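PDB 6KHO: tryptophan decarboxylase 1 from Oryza sativa subsp. japonica, which decarboxylates L-tryptophan to tryptamine and 5-hydroxy-L-tryptophan to serotonin with the help of pyridoxal 5'-phosphate, working as a homodimer. Local coordinates for residues T175-L180 / D375-V380; T182-R187 / R222-D227. One frame throughout, in Å; residues are numbered along the deposited sequence.

Interaction 1 of 2, residues T175-L180 / D375-V380; sequences TSEAML and DMQVGV. With PLP (pyridoxal-5'-phosphate), chain C; PLP (pyridoxal-5'-phosphate), chain J.
E177 carries the polar half of this contact: its carboxylate takes the backbone N-H of V378, OE2 to N at 2.8 Å. The bond is almost straight (173° at the hydrogen), and the donor meets OE2 nearly along its C-O axis. With CG anti to the backbone N (chi1 -169°) and the rest of the chain extended, the acid reaches out from the helix to the loop. A water donates a hydrogen bond to OE2 and accepts one from G379 N, linking this second amide indirectly. Replacing E177 by an alanine would probably rob V378 N and the water of their acceptor and let the loop shift.

Within the loop, Q377 NE2 donates to G379 O at 2.9 Å, coming from above the carbonyl plane, while Q377 OE1 is held by R382. The apolar part is small: V378 CG2 lies against E177 CG at 3.9 Å and touches L180 CD2.

Both segments bind cofactor. T175 N and S176 N, at the helix start, donate to the phosphate of PLP chain C, T175 N to O3P at 2.9 Å; V380 N makes a longer bond to PLP chain J, whose phosphate T175 and S176 of the second subunit also bind.

Helix 175-194 begins just after strand 168-172, whose L172 touches both E177 and Q377, and helix 215-223 of the second subunit brings K219 to Q377 O.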
loop_
_atom_site.group_PDB
_atom_site.type_symbol
_atom_site.label_atom_id
_atom_site.label_comp_id
_atom_site.label_asym_id
_atom_site.label_seq_id
_atom_site.Cartn_x
_atom_site.Cartn_y
_atom_site.Cartn_z
ATOM N N THR A 175 -9.281 -0.747 2.006
ATOM C CA THR A 175 -10.548 -0.025 1.938
ATOM C C THR A 175 -10.375 1.427 2.375
ATOM O O THR A 175 -11.016 2.330 1.823
ATOM C CB THR A 175 -11.602 -0.747 2.786
ATOM O OG1 THR A 175 -11.895 -2.011 2.180
ATOM C CG2 THR A 175 -12.903 0.059 2.871
ATOM N N SER A 176 -9.478 1.684 3.336
ATOM C CA SER A 176 -9.273 3.058 3.785
ATOM C C SER A 176 -8.842 3.967 2.637
ATOM O O SER A 176 -9.346 5.089 2.517
ATOM C CB SER A 176 -8.242 3.110 4.913
ATOM O OG SER A 176 -8.657 2.313 6.010
ATOM N N GLU A 177 -7.901 3.511 1.793
ATOM C CA GLU A 177 -7.496 4.330 0.652
ATOM C C GLU A 177 -8.646 4.521 -0.331
ATOM O O GLU A 177 -8.784 5.592 -0.929
ATOM C CB GLU A 177 -6.285 3.722 -0.072
ATOM C CG GLU A 177 -5.689 4.719 -1.109
ATOM C CD GLU A 177 -4.409 4.228 -1.754
ATOM O OE1 GLU A 177 -3.941 3.127 -1.383
ATOM O OE2 GLU A 177 -3.871 4.947 -2.632
ATOM N N ALA A 178 -9.459 3.484 -0.539
ATOM C CA ALA A 178 -10.611 3.624 -1.417
ATOM C C ALA A 178 -11.603 4.641 -0.856
ATOM O O ALA A 178 -12.181 5.444 -1.605
ATOM C CB ALA A 178 -11.273 2.258 -1.618
ATOM N N MET A 179 -11.797 4.631 0.462
ATOM C CA MET A 179 -12.637 5.642 1.084
ATOM C C MET A 179 -12.012 7.017 0.944
ATOM O O MET A 179 -12.708 7.992 0.640
ATOM C CB MET A 179 -12.855 5.309 2.558
ATOM C CG MET A 179 -13.831 4.186 2.777
ATOM S SD MET A 179 -13.751 3.579 4.471
ATOM C CE MET A 179 -15.105 2.405 4.453
ATOM N N LEU A 180 -10.704 7.114 1.162
ATOM C CA LEU A 180 -10.051 8.421 1.169
ATOM C C LEU A 180 -10.130 9.085 -0.205
ATOM O O LEU A 180 -10.426 10.281 -0.315
ATOM C CB LEU A 180 -8.596 8.281 1.609
ATOM C CG LEU A 180 -7.695 9.519 1.495
ATOM C CD1 LEU A 180 -8.285 10.713 2.266
ATOM C CD2 LEU A 180 -6.308 9.221 2.013
ATOM N N ASP A 375 -2.846 8.087 -11.149
ATOM C CA ASP A 375 -3.877 9.109 -11.113
ATOM C C ASP A 375 -5.172 8.599 -10.493
ATOM O O ASP A 375 -6.160 9.333 -10.469
ATOM C CB ASP A 375 -4.145 9.642 -12.530
ATOM C CG ASP A 375 -2.935 10.343 -13.150
ATOM O OD1 ASP A 375 -2.047 10.833 -12.423
ATOM O OD2 ASP A 375 -2.879 10.412 -14.390
ATOM N N MET A 376 -5.181 7.367 -9.978
ATOM C CA MET A 376 -6.344 6.784 -9.320
ATOM C C MET A 376 -6.048 6.372 -7.880
ATOM O O MET A 376 -6.835 5.633 -7.282
ATOM C CB MET A 376 -6.852 5.573 -10.108
ATOM C CG MET A 376 -7.322 5.903 -11.507
ATOM S SD MET A 376 -9.039 6.418 -11.461
ATOM C CE MET A 376 -9.862 4.866 -11.081
ATOM N N GLN A 377 -4.940 6.839 -7.304
ATOM C CA GLN A 377 -4.498 6.397 -5.981
ATOM C C GLN A 377 -3.775 7.553 -5.310
ATOM O O GLN A 377 -3.550 8.603 -5.921
ATOM C CB GLN A 377 -3.563 5.179 -6.077
ATOM C CG GLN A 377 -2.241 5.531 -6.752
ATOM C CD GLN A 377 -1.285 4.335 -6.915
ATOM O OE1 GLN A 377 -1.706 3.179 -6.918
ATOM N NE2 GLN A 377 0.005 4.627 -7.040
ATOM N N VAL A 378 -3.357 7.330 -4.063
ATOM C CA VAL A 378 -2.621 8.361 -3.325
ATOM C C VAL A 378 -1.188 8.499 -3.840
ATOM O O VAL A 378 -0.716 9.609 -4.122
ATOM C CB VAL A 378 -2.660 8.056 -1.814
ATOM C CG1 VAL A 378 -1.630 8.908 -1.051
ATOM C CG2 VAL A 378 -4.082 8.288 -1.286
ATOM N N GLY A 379 -0.466 7.382 -3.970
ATOM C CA GLY A 379 0.956 7.413 -4.254
ATOM C C GLY A 379 1.288 7.400 -5.741
ATOM O O GLY A 379 0.420 7.492 -6.611
ATOM N N VAL A 380 2.586 7.281 -6.028
ATOM C CA VAL A 380 3.068 7.253 -7.407
ATOM C C VAL A 380 3.341 5.804 -7.799
ATOM O O VAL A 380 2.631 5.243 -8.642
ATOM C CB VAL A 380 4.316 8.137 -7.600
ATOM C CG1 VAL A 380 4.709 8.211 -9.086
ATOM C CG2 VAL A 380 4.054 9.542 -7.066
HETATM N N1 PLP C . -14.654 -2.241 6.005
HETATM C C2 PLP C . -15.192 -3.499 6.193
HETATM C C2A PLP C . -16.664 -3.746 6.079
HETATM C C3 PLP C . -14.358 -4.563 6.498
HETATM O O3 PLP C . -14.895 -5.810 6.680
HETATM C C4 PLP C . -12.985 -4.372 6.601
HETATM C C4A PLP C . -12.060 -5.553 6.550
HETATM C C5 PLP C . -12.446 -3.107 6.415
HETATM C C6 PLP C . -13.288 -2.039 6.119
HETATM C C5A PLP C . -10.946 -2.952 6.558
HETATM O O4P PLP C . -10.455 -1.725 6.071
HETATM P P PLP C . -8.911 -1.576 5.586
HETATM O O1P PLP C . -7.974 -2.132 6.622
HETATM O O2P PLP C . -8.670 -0.106 5.346
HETATM O O3P PLP C . -8.658 -2.350 4.304
HETATM N N1 PLP J . 9.887 11.689 -3.628
HETATM C C2 PLP J . 11.098 11.234 -4.095
HETATM C C2A PLP J . 12.373 11.982 -3.786
HETATM C C3 PLP J . 11.132 10.070 -4.847
HETATM O O3 PLP J . 12.342 9.620 -5.301
HETATM C C4 PLP J . 9.960 9.356 -5.120
HETATM C C4A PLP J . 10.045 7.859 -5.219
HETATM C C5 PLP J . 8.747 9.846 -4.665
HETATM C C6 PLP J . 8.716 11.011 -3.909
HETATM C C5A PLP J . 7.463 9.101 -4.980
HETATM O O4P PLP J . 7.202 8.160 -3.977
HETATM P P PLP J . 6.037 7.057 -4.022
HETATM O O1P PLP J . 6.466 6.009 -3.027
HETATM O O2P PLP J . 4.761 7.755 -3.607
HETATM O O3P PLP J . 5.847 6.434 -5.381
HETATM O O HOH W 1 -1.270 4.821 -3.185
#

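Interaction 2 of 2, residues T182-R187 / R222-D227; sequences TLVAAR and RLAGFD
R187 and F226 meet where helix 175-194 packs on the end of helix 215-223, which closes in a Schellman motif with G225 at positive phi (96°). A side chain at G225 would jam against the preceding carbonyl oxygen, so the turn calls for glycine. Both helices belong to the large domain of a fold type I PLP enzyme.

The aromatic ring of F226 swings back toward helix 175-194 and is met obliquely by two aliphatic groups. CB of R187 sits 3.7 Å from F226 CZ, and CD2 of L183 is 3.8 Å from F226 CE1. L205 and V207 of strand 205-210 also touch this ring, so it fills the space between the helix and the sheet. A second apolar touch joins V184 CG2 to A224 CB at 4.1 Å.

The arginine leaves its helix with CG anti to the backbone N (chi1 -179°), passes the ring with its aliphatic part, and then bends at chi3, which brings the guanidinium over to A224. That plane stands 36° from the ring, and V184 CG2 lies over one of its faces, offset toward the rim. L223 O and R222 O of the second subunit take further bonds from NH1 and NH2, tying this group into the dimer interface. Within the subunit, R187 NH1 donates to A224 O at 2.7 Å, the oxygen lying almost exactly in the guanidinium plane.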
loop_
_atom_site.group_PDB
_atom_site.type_symbol
_atom_site.label_atom_id
_atom_site.label_comp_id
_atom_site.label_asym_id
_atom_site.label_seq_id
_atom_site.Cartn_x
_atom_site.Cartn_y
_atom_site.Cartn_z
ATOM N N THR A 182 -12.236 8.579 -2.700
ATOM C CA THR A 182 -13.586 8.990 -3.084
ATOM C C THR A 182 -14.093 10.133 -2.211
ATOM O O THR A 182 -14.847 10.985 -2.693
ATOM C CB THR A 182 -14.573 7.818 -3.039
ATOM O OG1 THR A 182 -14.595 7.219 -1.730
ATOM C CG2 THR A 182 -14.211 6.775 -4.096
ATOM N N LEU A 183 -13.708 10.161 -0.930
ATOM C CA LEU A 183 -14.028 11.317 -0.094
ATOM C C LEU A 183 -13.390 12.582 -0.644
ATOM O O LEU A 183 -13.995 13.661 -0.596
ATOM C CB LEU A 183 -13.562 11.095 1.345
ATOM C CG LEU A 183 -14.458 10.264 2.246
ATOM C CD1 LEU A 183 -13.624 9.693 3.393
ATOM C CD2 LEU A 183 -15.586 11.153 2.773
ATOM N N VAL A 184 -12.161 12.477 -1.152
ATOM C CA VAL A 184 -11.489 13.654 -1.684
ATOM C C VAL A 184 -12.191 14.134 -2.949
ATOM O O VAL A 184 -12.405 15.336 -3.134
ATOM C CB VAL A 184 -10.001 13.361 -1.927
ATOM C CG1 VAL A 184 -9.398 14.408 -2.864
ATOM C CG2 VAL A 184 -9.255 13.365 -0.589
ATOM N N ALA A 185 -12.603 13.207 -3.812
ATOM C CA ALA A 185 -13.337 13.610 -5.012
ATOM C C ALA A 185 -14.662 14.279 -4.648
ATOM O O ALA A 185 -15.015 15.329 -5.200
ATOM C CB ALA A 185 -13.557 12.400 -5.918
ATOM N N ALA A 186 -15.403 13.696 -3.702
ATOM C CA ALA A 186 -16.676 14.290 -3.291
ATOM C C ALA A 186 -16.456 15.649 -2.643
ATOM O O ALA A 186 -17.185 16.608 -2.927
ATOM C CB ALA A 186 -17.420 13.354 -2.339
ATOM N N ARG A 187 -15.448 15.741 -1.766
ATOM C CA ARG A 187 -15.090 17.006 -1.131
ATOM C C ARG A 187 -14.806 18.092 -2.161
ATOM O O ARG A 187 -15.336 19.210 -2.073
ATOM C CB ARG A 187 -13.871 16.803 -0.229
ATOM C CG ARG A 187 -13.407 18.070 0.518
ATOM C CD ARG A 187 -11.966 17.925 1.042
ATOM N NE ARG A 187 -10.986 17.979 -0.047
ATOM C CZ ARG A 187 -9.694 17.671 0.068
ATOM N NH1 ARG A 187 -9.191 17.265 1.235
ATOM N NH2 ARG A 187 -8.904 17.759 -0.996
ATOM N N ARG A 222 -11.463 12.389 8.620
ATOM C CA ARG A 222 -10.551 13.313 9.290
ATOM C C ARG A 222 -9.300 13.565 8.457
ATOM O O ARG A 222 -8.821 14.705 8.378
ATOM C CB ARG A 222 -10.201 12.777 10.682
ATOM C CG ARG A 222 -11.460 12.612 11.579
ATOM C CD ARG A 222 -11.163 12.213 13.041
ATOM N NE ARG A 222 -9.985 11.355 13.175
ATOM C CZ ARG A 222 -10.010 10.053 13.468
ATOM N NH1 ARG A 222 -11.165 9.429 13.671
ATOM N NH2 ARG A 222 -8.868 9.374 13.560
ATOM N N LEU A 223 -8.764 12.520 7.815
ATOM C CA LEU A 223 -7.602 12.694 6.945
ATOM C C LEU A 223 -7.877 13.725 5.856
ATOM O O LEU A 223 -7.049 14.608 5.587
ATOM C CB LEU A 223 -7.218 11.357 6.308
ATOM C CG LEU A 223 -6.466 10.313 7.150
ATOM C CD1 LEU A 223 -6.196 9.060 6.322
ATOM C CD2 LEU A 223 -5.159 10.872 7.696
ATOM N N ALA A 224 -9.022 13.594 5.185
ATOM C CA ALA A 224 -9.394 14.485 4.091
ATOM C C ALA A 224 -9.796 15.881 4.563
ATOM O O ALA A 224 -10.063 16.749 3.720
ATOM C CB ALA A 224 -10.536 13.863 3.282
ATOM N N GLY A 225 -9.844 16.128 5.869
ATOM C CA GLY A 225 -10.054 17.469 6.381
ATOM C C GLY A 225 -11.479 17.836 6.729
ATOM O O GLY A 225 -11.757 19.026 6.939
ATOM N N PHE A 226 -12.392 16.871 6.795
ATOM C CA PHE A 226 -13.747 17.177 7.221
ATOM C C PHE A 226 -13.759 17.503 8.710
ATOM O O PHE A 226 -13.007 16.918 9.493
ATOM C CB PHE A 226 -14.679 16.001 6.952
ATOM C CG PHE A 226 -15.005 15.802 5.495
ATOM C CD1 PHE A 226 -14.209 14.989 4.700
ATOM C CD2 PHE A 226 -16.086 16.445 4.924
ATOM C CE1 PHE A 226 -14.505 14.796 3.362
ATOM C CE2 PHE A 226 -16.386 16.269 3.585
ATOM C CZ PHE A 226 -15.601 15.438 2.802
ATOM N N ASP A 227 -14.630 18.427 9.100
ATOM C CA ASP A 227 -14.721 18.808 10.504
ATOM C C ASP A 227 -15.318 17.667 11.322
ATOM O O ASP A 227 -16.372 17.137 10.955
ATOM C CB ASP A 227 -15.574 20.059 10.667
ATOM C CG ASP A 227 -15.331 20.746 11.991
ATOM O OD1 ASP A 227 -15.728 20.189 13.042
ATOM O OD2 ASP A 227 -14.707 21.821 11.973
#

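How the interactions relate
Both contacts are buried and both use helix 175-194, interaction 1 at its cofactor-binding start and interaction 2 in its middle. They touch directly: L180 CD1 packs on A224 CB at 4.0 Å, next to L223. The chemistry follows the place. At the phosphate-binding end a carboxylate and a water hold the amides of an irregular loop, with little apolar surface. Farther along, the partner is the end of a second helix, and a larger apolar packing is joined to an arginine-to-carbonyl bond. Each also reaches the second subunit, interaction 1 through a shared PLP site and K219 of that subunit, interaction 2 through R187 and the helix-end carbonyls, bonded reciprocally across the dimer.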